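Side-chain contacts in probable branched-chain amino acid ABC transporter, amino acid binding protein (Thermus thermophilus, PDB 3LKB), which probably binds branched-chain amino acids such as valine and delivers them to an ABC transporter for uptake into the cell: residues A[276-279]-A[280-283]; A[315-318]-A[319-323]. The protein carries 2 engineered substitutions. One frame throughout, in Å; residues are numbered along the deposited sequence.

Contact 1: residues A[276-279]-A[280-283]; sequences GRPE and NFIE
Arg277 and Pro278 meet Phe281 and Ile282 in a local contact at the N-terminal start of the short helix 279-282, just after helix 263-274 has ended in a Schellman motif at Gly276. Pro278 holds the N-cap position. Its carbonyl O accepts a hydrogen bond from Ile282 N at 3.1 Å and a weak one from Phe281 N at 2.9 Å. One residue further along, Glu283 N reaches Glu279 O at 3.1 Å. Outside this backbone turn, the side chains join residues on the two sides of the cap. CD1 of Ile282 comes to 3.3 Å from CB of Arg277, between the two positions that a hydrophobic staple joins, here with the arginine's methylene as the apolar partner. That is closer than a normal carbon contact, and with the outer torsion near eclipsed (chi2 -28°) the exact placement of CD1 is doubtful. Replacing Ile282 by an alanine would probably take away the methyl that meets Arg277 CB and open a gap beside the cap. Pro278 and Phe281 lie side by side, pointing the same way, and Pro278 CG approaches the ring obliquely, 3.9 Å from CD2. The turn packs against helix 21-41: Phe281 rests on Ala25, Pro26 and Ala29, the Arg277 guanidinium forms a salt bridge with Asp33 and a hydrogen bond to Gln57 of the second subunit, and helix 285-308 follows directly.

Contact 2: residues A[315-318]-A[319-323]; sequences TVYQ and AIVGM
Tyr317 and Val321, one helical turn apart, show how a branched methyl and an aromatic ring can settle on each other along a single helix, here 313-321. The valine's CG1 sits over one face of the ring, 3.6 Å from CZ, displaced toward the rim; it lies 4.0 Å from the ring centroid and 25° off the normal, a CH-pi contact. With CG of Tyr317 trans to the backbone N (chi1 174°), the ring swings forward along the helix to where this methyl lies. Gln318, bent at its second torsion, brings NE2 to the edge of the same ring, in its plane. On an adjacent strip of the helix, Val316 and Ile320 meet at an angle, CG1 to CD1 at 3.9 Å, and CD1 also comes within 3.6 Å of Val316 O. The helix backbone that carries these pairs is held by i to i+4 bonds from Ala319 N to Thr315 O, Ile320 N to Val316 O and Val321 N to Tyr317 O, the last at 3.1 Å; the bond from Gly322 N to Gln318 O is longer and more bent as the helix runs out. Outside, Tyr317 meets the ring of Tyr118, while Val316 and Ile320 lean on Ile301 and Ala300 of helix 285-308. Apolar and CH-pi contacts are weakly directional, so these side chains depend on close fit, while the directional bonding across the segments lies in the backbone.

How the contacts relate
Contact 1 closes before contact 2 opens, with helix 285-308 carrying the chain from one to the other. Their centres stand 32 Å apart, their nearest atoms about 22 Å, and they do not touch. Both belong to the periplasmic binding protein part of the chain, yet they serve different surroundings: 276-283 packs against helix 21-41 and reaches the second subunit, whereas 315-323 packs on helix 285-308 and is touched by no other chain of the assembly. In both, side chains a turn or so apart meet along the chain while others reach neighbouring elements. Neither contact includes residues of the valine pocket; both are structural packing away from it.

Contact 1: residues A[276-279]-A[280-283]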
ATOM      1  N   GLY A 276     -12.871  -4.018  10.997  1.00 23.79           N
ATOM      2  CA  GLY A 276     -12.903  -4.760   9.723  1.00 22.76           C
ATOM      3  C   GLY A 276     -11.582  -4.805   8.957  1.00 22.31           C
ATOM      4  O   GLY A 276     -11.579  -4.765   7.732  1.00 22.57           O
ATOM      5  N   ARG A 277     -10.454  -4.877   9.664  1.00 20.66           N
ATOM      6  CA  ARG A 277      -9.177  -4.996   8.971  1.00 18.87           C
ATOM      7  C   ARG A 277      -9.104  -6.352   8.288  1.00 18.37           C
ATOM      8  O   ARG A 277      -9.708  -7.315   8.767  1.00 18.42           O
ATOM      9  CB  ARG A 277      -7.992  -4.815   9.939  1.00 18.50           C
ATOM     10  CG  ARG A 277      -7.905  -3.412  10.512  1.00 14.98           C
ATOM     11  CD  ARG A 277      -7.752  -2.424   9.401  1.00 10.52           C
ATOM     12  NE  ARG A 277      -7.407  -1.137   9.962  1.00 10.80           N
ATOM     13  CZ  ARG A 277      -7.117  -0.045   9.272  1.00  9.91           C
ATOM     14  NH1 ARG A 277      -7.105  -0.047   7.927  1.00  7.37           N
ATOM     15  NH2 ARG A 277      -6.831   1.059   9.952  1.00  9.28           N
ATOM     16  N   PRO A 278      -8.379  -6.429   7.159  1.00 18.10           N
ATOM     17  CA  PRO A 278      -8.156  -7.752   6.544  1.00 18.13           C
ATOM     18  C   PRO A 278      -7.328  -8.643   7.449  1.00 18.47           C
ATOM     19  O   PRO A 278      -6.451  -8.152   8.192  1.00 17.50           O
ATOM     20  CB  PRO A 278      -7.378  -7.454   5.273  1.00 17.58           C
ATOM     21  CG  PRO A 278      -7.249  -5.971   5.188  1.00 18.58           C
ATOM     22  CD  PRO A 278      -7.816  -5.313   6.381  1.00 17.26           C
ATOM     23  N   GLU A 279      -7.585  -9.940   7.363  1.00 19.21           N
ATOM     24  CA  GLU A 279      -6.911 -10.930   8.182  1.00 21.18           C
ATOM     25  C   GLU A 279      -5.392 -10.785   8.236  1.00 20.35           C
ATOM     26  O   GLU A 279      -4.791 -10.899   9.320  1.00 19.98           O
ATOM     27  CB  GLU A 279      -7.265 -12.348   7.744  1.00 22.05           C
ATOM     28  CG  GLU A 279      -7.594 -13.202   8.947  1.00 30.56           C
ATOM     29  CD  GLU A 279      -8.924 -12.761   9.610  1.00 40.31           C
ATOM     30  OE1 GLU A 279      -9.992 -13.061   9.003  1.00 43.75           O
ATOM     31  OE2 GLU A 279      -8.905 -12.120  10.718  1.00 41.84           O
ATOM     32  N   ASN A 280      -4.789 -10.527   7.078  1.00 19.51           N
ATOM     33  CA  ASN A 280      -3.348 -10.395   7.005  1.00 20.25           C
ATOM     34  C   ASN A 280      -2.791  -9.126   7.680  1.00 19.05           C
ATOM     35  O   ASN A 280      -1.625  -9.119   8.039  1.00 18.13           O
ATOM     36  CB  ASN A 280      -2.811 -10.561   5.564  1.00 21.15           C
ATOM     37  CG  ASN A 280      -3.028  -9.325   4.718  1.00 24.62           C
ATOM     38  OD1 ASN A 280      -4.146  -9.022   4.321  1.00 27.60           O
ATOM     39  ND2 ASN A 280      -1.943  -8.595   4.445  1.00 28.74           N
ATOM     40  N   PHE A 281      -3.614  -8.086   7.861  1.00 18.22           N
ATOM     41  CA  PHE A 281      -3.242  -6.957   8.730  1.00 18.03           C
ATOM     42  C   PHE A 281      -3.307  -7.358  10.188  1.00 18.11           C
ATOM     43  O   PHE A 281      -2.362  -7.105  10.921  1.00 18.43           O
ATOM     44  CB  PHE A 281      -4.119  -5.713   8.499  1.00 17.55           C
ATOM     45  CG  PHE A 281      -3.645  -4.885   7.380  1.00 17.73           C
ATOM     46  CD1 PHE A 281      -3.303  -3.554   7.570  1.00 17.86           C
ATOM     47  CD2 PHE A 281      -3.488  -5.443   6.118  1.00 16.72           C
ATOM     48  CE1 PHE A 281      -2.811  -2.801   6.515  1.00 15.51           C
ATOM     49  CE2 PHE A 281      -2.997  -4.695   5.074  1.00 17.28           C
ATOM     50  CZ  PHE A 281      -2.641  -3.374   5.285  1.00 15.07           C
ATOM     51  N   ILE A 282      -4.420  -7.976  10.590  1.00 18.84           N
ATOM     52  CA  ILE A 282      -4.657  -8.397  11.961  1.00 19.49           C
ATOM     53  C   ILE A 282      -3.440  -9.209  12.450  1.00 19.73           C
ATOM     54  O   ILE A 282      -2.976  -9.023  13.578  1.00 20.15           O
ATOM     55  CB  ILE A 282      -5.915  -9.322  12.118  1.00 20.38           C
ATOM     56  CG1 ILE A 282      -7.281  -8.629  11.846  1.00 22.25           C
ATOM     57  CG2 ILE A 282      -5.910 -10.021  13.460  1.00 19.35           C
ATOM     58  CD1 ILE A 282      -7.300  -7.197  12.116  1.00 28.89           C
ATOM     59  N   GLU A 283      -2.901 -10.078  11.600  1.00 19.04           N
ATOM     60  CA  GLU A 283      -1.821 -10.946  12.052  1.00 18.95           C
ATOM     61  C   GLU A 283      -0.398 -10.435  11.842  1.00 17.28           C
ATOM     62  O   GLU A 283       0.559 -11.106  12.218  1.00 16.82           O
ATOM     63  CB  GLU A 283      -1.982 -12.367  11.509  1.00 19.87           C
ATOM     64  CG  GLU A 283      -2.034 -12.496  10.031  1.00 25.06           C
ATOM     65  CD  GLU A 283      -2.454 -13.920   9.555  1.00 34.19           C
ATOM     66  OE1 GLU A 283      -2.135 -14.255   8.373  1.00 33.86           O
ATOM     67  OE2 GLU A 283      -3.104 -14.680  10.354  1.00 35.21           O
TER

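Contact 2: residues A[315-318]-A[319-323]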
ATOM      1  N   THR A 315       4.877  17.425  29.993  1.00 14.49           N
ATOM      2  CA  THR A 315       4.262  16.500  30.926  1.00 14.71           C
ATOM      3  C   THR A 315       4.330  15.088  30.400  1.00 14.16           C
ATOM      4  O   THR A 315       4.545  14.148  31.203  1.00 13.91           O
ATOM      5  CB  THR A 315       2.826  16.857  31.296  1.00 14.69           C
ATOM      6  OG1 THR A 315       2.009  16.880  30.116  1.00 15.76           O
ATOM      7  CG2 THR A 315       2.803  18.239  31.921  1.00 16.69           C
ATOM      8  N   VAL A 316       4.156  14.946  29.081  1.00 12.29           N
ATOM      9  CA  VAL A 316       4.260  13.645  28.422  1.00 12.82           C
ATOM     10  C   VAL A 316       5.673  13.092  28.540  1.00 13.04           C
ATOM     11  O   VAL A 316       5.851  11.898  28.812  1.00 12.61           O
ATOM     12  CB  VAL A 316       3.890  13.722  26.943  1.00 12.97           C
ATOM     13  CG1 VAL A 316       4.483  12.562  26.170  1.00 13.50           C
ATOM     14  CG2 VAL A 316       2.408  13.741  26.785  1.00 12.15           C
ATOM     15  N   TYR A 317       6.669  13.977  28.370  1.00 13.37           N
ATOM     16  CA  TYR A 317       8.058  13.620  28.627  1.00 14.27           C
ATOM     17  C   TYR A 317       8.225  13.003  30.043  1.00 14.60           C
ATOM     18  O   TYR A 317       8.810  11.906  30.185  1.00 14.37           O
ATOM     19  CB  TYR A 317       9.023  14.793  28.340  1.00 14.48           C
ATOM     20  CG  TYR A 317      10.474  14.503  28.750  1.00 15.25           C
ATOM     21  CD1 TYR A 317      11.330  13.789  27.908  1.00 17.61           C
ATOM     22  CD2 TYR A 317      10.978  14.928  29.969  1.00 14.54           C
ATOM     23  CE1 TYR A 317      12.657  13.495  28.272  1.00 15.76           C
ATOM     24  CE2 TYR A 317      12.307  14.638  30.353  1.00 15.80           C
ATOM     25  CZ  TYR A 317      13.124  13.904  29.496  1.00 18.26           C
ATOM     26  OH  TYR A 317      14.424  13.584  29.829  1.00 19.61           O
ATOM     27  N   GLN A 318       7.645  13.655  31.060  1.00 14.72           N
ATOM     28  CA  GLN A 318       7.811  13.267  32.484  1.00 14.54           C
ATOM     29  C   GLN A 318       7.135  11.961  32.763  1.00 14.18           C
ATOM     30  O   GLN A 318       7.601  11.150  33.554  1.00 14.19           O
ATOM     31  CB  GLN A 318       7.248  14.336  33.434  1.00 15.20           C
ATOM     32  CG  GLN A 318       7.995  15.690  33.459  1.00 18.74           C
ATOM     33  CD  GLN A 318       9.443  15.528  33.904  1.00 25.05           C
ATOM     34  OE1 GLN A 318       9.742  14.691  34.760  1.00 29.26           O
ATOM     35  NE2 GLN A 318      10.355  16.324  33.321  1.00 27.37           N
ATOM     36  N   ALA A 319       6.008  11.750  32.108  1.00 14.78           N
ATOM     37  CA  ALA A 319       5.314  10.460  32.173  1.00 14.24           C
ATOM     38  C   ALA A 319       6.184   9.341  31.578  1.00 14.11           C
ATOM     39  O   ALA A 319       6.254   8.267  32.142  1.00 15.54           O
ATOM     40  CB  ALA A 319       3.973  10.550  31.461  1.00 13.68           C
ATOM     41  N   ILE A 320       6.885   9.588  30.482  1.00 13.27           N
ATOM     42  CA  ILE A 320       7.699   8.526  29.868  1.00 13.20           C
ATOM     43  C   ILE A 320       8.921   8.134  30.690  1.00 13.10           C
ATOM     44  O   ILE A 320       9.202   6.948  30.826  1.00 13.21           O
ATOM     45  CB  ILE A 320       8.143   8.945  28.426  1.00 14.52           C
ATOM     46  CG1 ILE A 320       6.949   8.885  27.455  1.00 12.74           C
ATOM     47  CG2 ILE A 320       9.400   8.184  27.926  1.00 11.91           C
ATOM     48  CD1 ILE A 320       7.226   9.742  26.268  1.00 12.35           C
ATOM     49  N   VAL A 321       9.639   9.123  31.241  1.00 12.43           N
ATOM     50  CA  VAL A 321      10.879   8.877  32.003  1.00 11.70           C
ATOM     51  C   VAL A 321      10.598   8.408  33.414  1.00 12.10           C
ATOM     52  O   VAL A 321      11.518   7.997  34.111  1.00 12.61           O
ATOM     53  CB  VAL A 321      11.860  10.111  32.060  1.00 11.56           C
ATOM     54  CG1 VAL A 321      12.257  10.590  30.670  1.00 12.23           C
ATOM     55  CG2 VAL A 321      11.250  11.281  32.808  1.00 12.40           C
ATOM     56  N   GLY A 322       9.347   8.495  33.845  1.00 11.87           N
ATOM     57  CA  GLY A 322       8.909   7.833  35.078  1.00 12.43           C
ATOM     58  C   GLY A 322       8.314   6.436  34.860  1.00 12.85           C
ATOM     59  O   GLY A 322       7.834   5.802  35.822  1.00 12.52           O
ATOM     60  N   MET A 323       8.321   5.957  33.606  1.00 12.70           N
ATOM     61  CA  MET A 323       7.702   4.663  33.226  1.00 12.46           C
ATOM     62  C   MET A 323       8.688   3.521  33.471  1.00 13.26           C
ATOM     63  O   MET A 323       9.207   2.911  32.513  1.00 12.27           O
ATOM     64  CB  MET A 323       7.285   4.719  31.752  1.00 12.43           C
ATOM     65  CG  MET A 323       6.225   3.726  31.238  1.00 12.50           C
ATOM     66  SD  MET A 323       5.856   4.016  29.430  1.00  4.30           S
ATOM     67  CE  MET A 323       4.514   5.156  29.553  1.00  4.86           C
TER